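Local atomic coordinates of capsid polyprotein VP90 (Turkey astrovirus 2, PDB entry 3TS3), a protein that probably self-assembles into the icosahedral astrovirus capsid, this chain being its projection domain, which forms the capsid spike. Residues A9-F21 / L94-H108. Sequence-based numbering, arbitrary orientation.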
loop_
_atom_site.group_PDB
_atom_site.type_symbol
_atom_site.label_atom_id
_atom_site.label_comp_id
_atom_site.label_asym_id
_atom_site.label_seq_id
_atom_site.Cartn_x
_atom_site.Cartn_y
_atom_site.Cartn_z
ATOM N N ALA C 9 -2.825 -9.657 15.997
ATOM C CA ALA C 9 -3.547 -10.875 15.674
ATOM C C ALA C 9 -2.751 -12.124 16.009
ATOM O O ALA C 9 -1.543 -12.147 15.872
ATOM C CB ALA C 9 -3.947 -10.882 14.201
ATOM N N ASP C 10 -3.456 -13.161 16.446
ATOM C CA ASP C 10 -2.834 -14.439 16.741
ATOM C C ASP C 10 -2.423 -15.120 15.436
ATOM O O ASP C 10 -2.993 -14.865 14.389
ATOM C CB ASP C 10 -3.792 -15.350 17.506
ATOM C CG ASP C 10 -4.030 -14.902 18.940
ATOM O OD1 ASP C 10 -3.298 -14.044 19.456
ATOM O OD2 ASP C 10 -4.975 -15.419 19.538
ATOM N N ASP C 11 -1.433 -15.996 15.516
ATOM C CA ASP C 11 -0.924 -16.671 14.338
ATOM C C ASP C 11 -1.999 -17.580 13.758
ATOM O O ASP C 11 -2.840 -18.092 14.476
ATOM C CB ASP C 11 0.336 -17.470 14.681
ATOM C CG ASP C 11 1.276 -17.632 13.492
ATOM O OD1 ASP C 11 0.873 -17.297 12.367
ATOM O OD2 ASP C 11 2.421 -18.069 13.699
ATOM N N GLN C 12 -1.975 -17.738 12.442
ATOM C CA GLN C 12 -2.890 -18.619 11.750
ATOM C C GLN C 12 -2.123 -19.396 10.694
ATOM O O GLN C 12 -1.212 -18.872 10.090
ATOM C CB GLN C 12 -3.982 -17.802 11.058
ATOM C CG GLN C 12 -4.969 -18.649 10.304
ATOM C CD GLN C 12 -5.704 -17.885 9.224
ATOM O OE1 GLN C 12 -6.394 -16.916 9.494
ATOM N NE2 GLN C 12 -5.574 -18.347 7.996
ATOM N N TYR C 13 -2.507 -20.645 10.472
ATOM C CA TYR C 13 -1.902 -21.422 9.402
ATOM C C TYR C 13 -2.315 -20.821 8.064
ATOM O O TYR C 13 -3.485 -20.546 7.835
ATOM C CB TYR C 13 -2.372 -22.892 9.480
ATOM C CG TYR C 13 -2.113 -23.761 8.252
ATOM C CD1 TYR C 13 -0.857 -24.289 7.995
ATOM C CD2 TYR C 13 -3.143 -24.083 7.376
ATOM C CE1 TYR C 13 -0.633 -25.092 6.884
ATOM C CE2 TYR C 13 -2.921 -24.883 6.264
ATOM C CZ TYR C 13 -1.665 -25.381 6.027
ATOM O OH TYR C 13 -1.448 -26.175 4.924
ATOM N N THR C 14 -1.344 -20.624 7.184
ATOM C CA THR C 14 -1.625 -20.263 5.802
ATOM C C THR C 14 -0.915 -21.339 4.989
ATOM O O THR C 14 0.195 -21.703 5.313
ATOM C CB THR C 14 -1.153 -18.855 5.432
ATOM O OG1 THR C 14 0.246 -18.724 5.689
ATOM C CG2 THR C 14 -1.907 -17.811 6.240
ATOM N N PRO C 15 -1.580 -21.875 3.973
ATOM C CA PRO C 15 -1.066 -23.037 3.228
ATOM C C PRO C 15 0.219 -22.867 2.407
ATOM O O PRO C 15 1.014 -23.793 2.331
ATOM C CB PRO C 15 -2.245 -23.438 2.345
ATOM C CG PRO C 15 -3.016 -22.203 2.154
ATOM C CD PRO C 15 -2.838 -21.375 3.397
ATOM N N TYR C 16 0.386 -21.710 1.782
ATOM C CA TYR C 16 1.532 -21.451 0.918
ATOM C C TYR C 16 1.915 -19.986 1.003
ATOM O O TYR C 16 1.180 -19.193 1.555
ATOM C CB TYR C 16 1.227 -21.838 -0.539
ATOM C CG TYR C 16 0.826 -23.284 -0.694
ATOM C CD1 TYR C 16 -0.499 -23.635 -0.825
ATOM C CD2 TYR C 16 1.774 -24.295 -0.669
ATOM C CE1 TYR C 16 -0.876 -24.942 -0.951
ATOM C CE2 TYR C 16 1.401 -25.610 -0.798
ATOM C CZ TYR C 16 0.075 -25.924 -0.932
ATOM O OH TYR C 16 -0.334 -27.230 -1.050
ATOM N N PHE C 17 3.058 -19.636 0.426
ATOM C CA PHE C 17 3.516 -18.258 0.469
ATOM C C PHE C 17 2.439 -17.402 -0.208
ATOM O O PHE C 17 2.013 -16.391 0.345
ATOM C CB PHE C 17 4.848 -18.166 -0.297
ATOM C CG PHE C 17 5.611 -16.878 -0.087
ATOM C CD1 PHE C 17 5.116 -15.681 -0.539
ATOM C CD2 PHE C 17 6.848 -16.893 0.519
ATOM C CE1 PHE C 17 5.826 -14.522 -0.365
ATOM C CE2 PHE C 17 7.565 -15.735 0.696
ATOM C CZ PHE C 17 7.054 -14.547 0.256
ATOM N N VAL C 18 1.987 -17.829 -1.387
ATOM C CA VAL C 18 0.861 -17.199 -2.062
ATOM C C VAL C 18 -0.150 -18.296 -2.359
ATOM O O VAL C 18 0.215 -19.340 -2.863
ATOM C CB VAL C 18 1.271 -16.532 -3.385
ATOM C CG1 VAL C 18 0.073 -15.803 -4.020
ATOM C CG2 VAL C 18 2.442 -15.597 -3.172
ATOM N N TYR C 19 -1.408 -18.059 -2.023
ATOM C CA TYR C 19 -2.449 -19.053 -2.234
ATOM C C TYR C 19 -3.756 -18.419 -2.701
ATOM O O TYR C 19 -3.970 -17.230 -2.555
ATOM C CB TYR C 19 -2.662 -19.883 -0.959
ATOM C CG TYR C 19 -3.031 -19.038 0.233
ATOM C CD1 TYR C 19 -2.061 -18.387 0.976
ATOM C CD2 TYR C 19 -4.352 -18.872 0.596
ATOM C CE1 TYR C 19 -2.404 -17.596 2.044
ATOM C CE2 TYR C 19 -4.703 -18.080 1.663
ATOM C CZ TYR C 19 -3.720 -17.445 2.384
ATOM O OH TYR C 19 -4.053 -16.656 3.451
ATOM N N ASN C 20 -4.613 -19.233 -3.296
ATOM C CA ASN C 20 -5.923 -18.780 -3.747
ATOM C C ASN C 20 -7.063 -19.158 -2.793
ATOM O O ASN C 20 -6.834 -19.785 -1.772
ATOM C CB ASN C 20 -6.196 -19.173 -5.206
ATOM C CG ASN C 20 -6.397 -20.660 -5.402
ATOM O OD1 ASN C 20 -6.692 -21.387 -4.470
ATOM N ND2 ASN C 20 -6.264 -21.105 -6.644
ATOM N N PHE C 21 -8.284 -18.769 -3.142
ATOM C CA PHE C 21 -9.448 -19.019 -2.291
ATOM C C PHE C 21 -9.741 -20.503 -2.118
ATOM O O PHE C 21 -10.419 -20.888 -1.185
ATOM C CB PHE C 21 -10.691 -18.262 -2.772
ATOM C CG PHE C 21 -10.764 -16.826 -2.304
ATOM C CD1 PHE C 21 -10.962 -15.808 -3.210
ATOM C CD2 PHE C 21 -10.633 -16.505 -0.972
ATOM C CE1 PHE C 21 -11.031 -14.498 -2.799
ATOM C CE2 PHE C 21 -10.708 -15.190 -0.552
ATOM C CZ PHE C 21 -10.907 -14.190 -1.472
ATOM N N LEU C 94 -6.498 -13.066 -8.152
ATOM C CA LEU C 94 -6.934 -13.952 -7.079
ATOM C C LEU C 94 -8.096 -13.429 -6.239
ATOM O O LEU C 94 -8.925 -14.194 -5.773
ATOM C CB LEU C 94 -5.759 -14.309 -6.174
ATOM C CG LEU C 94 -4.539 -14.939 -6.850
ATOM C CD1 LEU C 94 -3.466 -15.202 -5.815
ATOM C CD2 LEU C 94 -4.947 -16.236 -7.546
ATOM N N GLY C 95 -8.094 -12.128 -5.984
ATOM C CA GLY C 95 -9.132 -11.516 -5.181
ATOM C C GLY C 95 -8.965 -11.743 -3.685
ATOM O O GLY C 95 -9.818 -11.362 -2.903
ATOM N N VAL C 96 -7.865 -12.377 -3.302
ATOM C CA VAL C 96 -7.600 -12.729 -1.907
ATOM C C VAL C 96 -7.268 -11.574 -0.969
ATOM O O VAL C 96 -7.391 -11.713 0.235
ATOM C CB VAL C 96 -6.544 -13.856 -1.745
ATOM C CG1 VAL C 96 -7.065 -15.157 -2.345
ATOM C CG2 VAL C 96 -5.222 -13.457 -2.366
ATOM N N GLY C 97 -6.814 -10.455 -1.519
ATOM C CA GLY C 97 -6.415 -9.334 -0.690
ATOM C C GLY C 97 -5.280 -9.692 0.251
ATOM O O GLY C 97 -4.341 -10.352 -0.156
ATOM N N VAL C 98 -5.383 -9.301 1.516
ATOM C CA VAL C 98 -4.303 -9.586 2.448
ATOM C C VAL C 98 -4.330 -11.068 2.800
ATOM O O VAL C 98 -5.299 -11.565 3.333
ATOM C CB VAL C 98 -4.449 -8.755 3.733
ATOM C CG1 VAL C 98 -3.507 -9.267 4.823
ATOM C CG2 VAL C 98 -4.219 -7.267 3.441
ATOM N N MET C 99 -3.262 -11.768 2.448
ATOM C CA MET C 99 -3.313 -13.193 2.615
ATOM C C MET C 99 -2.129 -13.658 3.435
ATOM O O MET C 99 -2.154 -14.803 3.857
ATOM C CB MET C 99 -3.458 -13.956 1.276
ATOM C CG MET C 99 -2.441 -13.602 0.187
ATOM S SD MET C 99 -0.935 -14.587 0.336
ATOM C CE MET C 99 0.281 -13.540 -0.461
ATOM N N GLN C 100 -1.255 -12.738 3.825
ATOM C CA GLN C 100 -0.269 -12.987 4.874
ATOM C C GLN C 100 -0.040 -11.742 5.689
ATOM O O GLN C 100 -0.148 -10.642 5.194
ATOM C CB GLN C 100 1.111 -13.403 4.336
ATOM C CG GLN C 100 1.132 -14.518 3.329
ATOM C CD GLN C 100 1.077 -15.899 3.947
ATOM O OE1 GLN C 100 1.042 -16.065 5.162
ATOM N NE2 GLN C 100 1.078 -16.902 3.094
ATOM N N THR C 101 0.304 -11.945 6.952
ATOM C CA THR C 101 0.893 -10.913 7.771
ATOM C C THR C 101 2.359 -11.310 7.829
ATOM O O THR C 101 2.726 -12.379 7.387
ATOM C CB THR C 101 0.343 -10.865 9.183
ATOM O OG1 THR C 101 0.554 -12.123 9.817
ATOM C CG2 THR C 101 -1.137 -10.553 9.172
ATOM N N MET C 102 3.201 -10.450 8.369
ATOM C CA MET C 102 4.600 -10.814 8.508
ATOM C C MET C 102 4.709 -12.014 9.447
ATOM O O MET C 102 5.555 -12.868 9.275
ATOM C CB MET C 102 5.455 -9.638 8.980
ATOM C CG MET C 102 5.644 -8.523 7.929
ATOM S SD MET C 102 6.310 -9.068 6.321
ATOM C CE MET C 102 4.779 -9.210 5.379
ATOM N N LYS C 103 3.846 -12.072 10.450
ATOM C CA LYS C 103 3.877 -13.213 11.356
ATOM C C LYS C 103 3.544 -14.541 10.675
ATOM O O LYS C 103 4.266 -15.508 10.820
ATOM C CB LYS C 103 2.895 -12.983 12.507
ATOM C CG LYS C 103 2.793 -14.151 13.465
ATOM C CD LYS C 103 1.657 -13.983 14.448
ATOM C CE LYS C 103 1.931 -12.873 15.426
ATOM N NZ LYS C 103 0.908 -12.926 16.505
ATOM N N THR C 104 2.453 -14.583 9.925
ATOM C CA THR C 104 2.089 -15.801 9.201
ATOM C C THR C 104 3.127 -16.160 8.126
ATOM O O THR C 104 3.363 -17.319 7.824
ATOM C CB THR C 104 0.658 -15.774 8.623
ATOM O OG1 THR C 104 0.580 -14.819 7.571
ATOM C CG2 THR C 104 -0.366 -15.436 9.700
ATOM N N LEU C 105 3.749 -15.140 7.562
ATOM C CA LEU C 105 4.728 -15.337 6.504
ATOM C C LEU C 105 5.946 -16.107 7.012
ATOM O O LEU C 105 6.681 -16.688 6.237
ATOM C CB LEU C 105 5.128 -14.004 5.880
ATOM C CG LEU C 105 5.946 -14.062 4.584
ATOM C CD1 LEU C 105 5.246 -14.853 3.485
ATOM C CD2 LEU C 105 6.248 -12.652 4.131
ATOM N N LYS C 106 6.126 -16.132 8.324
ATOM C CA LYS C 106 7.267 -16.828 8.916
ATOM C C LYS C 106 7.175 -18.312 8.584
ATOM O O LYS C 106 8.166 -19.012 8.554
ATOM C CB LYS C 106 7.338 -16.627 10.431
ATOM C CG LYS C 106 7.773 -15.245 10.858
ATOM C CD LYS C 106 7.912 -15.134 12.373
ATOM C CE LYS C 106 8.345 -13.729 12.768
ATOM N NZ LYS C 106 8.468 -13.562 14.244
ATOM N N GLN C 107 5.962 -18.774 8.343
ATOM C CA GLN C 107 5.733 -20.165 7.985
ATOM C C GLN C 107 6.354 -20.521 6.641
ATOM O O GLN C 107 6.593 -21.681 6.348
ATOM C CB GLN C 107 4.244 -20.479 7.955
ATOM C CG GLN C 107 3.569 -20.363 9.289
ATOM C CD GLN C 107 2.060 -20.271 9.173
ATOM O OE1 GLN C 107 1.439 -20.992 8.399
ATOM N NE2 GLN C 107 1.470 -19.385 9.954
ATOM N N HIS C 108 6.541 -19.514 5.803
ATOM C CA HIS C 108 6.993 -19.740 4.437
ATOM C C HIS C 108 8.279 -19.035 4.014
ATOM O O HIS C 108 8.796 -19.299 2.938
ATOM C CB HIS C 108 5.869 -19.318 3.492
ATOM C CG HIS C 108 4.524 -19.809 3.923
ATOM N ND1 HIS C 108 4.128 -21.118 3.767
ATOM C CD2 HIS C 108 3.498 -19.174 4.535
ATOM C CE1 HIS C 108 2.909 -21.264 4.257
ATOM N NE2 HIS C 108 2.506 -20.100 4.729
HETATM O O HOH W 1 3.961 -18.126 11.708
HETATM O O HOH W 2 -8.660 -17.028 -5.494
#
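Gln107 bonds to the backbone of Gln12 and Thr14 through both ends of its amide, whose donor and acceptor match a C=O and an N-H: NE2 gives a nearly straight bond to Gln12 O (2.7 Å), while OE1 accepts from Thr14 N (3.1 Å). The irregular segment 9-21 is thereby fastened to the turn after the short, weakly bonded helix at about 102-105, which a Thr101/Thr104 capping box caps just after strand 98-101 of the spike's antiparallel sheet. Thr14 suits the middle because its hydroxyl both gives and takes: OG1 accepts from His108 NE2 (2.8 Å), in the imidazole plane, and donates to a lone pair of Gln100 OE1. That oxygen also accepts from Thr104 OG1, and with Gln100 NE2 bonded to Phe17 O (2.9 Å) the buried amide is held at both ends. The long, flexible Lys103 passes CG and CD alongside Asp11, then bends about CG-CD (chi3 -69°), bringing NZ to Ala9 O (2.6 Å). Tyr19 donates OH to Met99 O, its ring beside the Met99 sulfur in an oblique Met-aromatic contact. Leu105 CD1 sits over the Phe17 ring, while beyond, where Gly95 O bonds Gln84 of the second subunit, Val96 CG1 stands 3.8 Å from the Phe21 ring centroid, essentially on its normal.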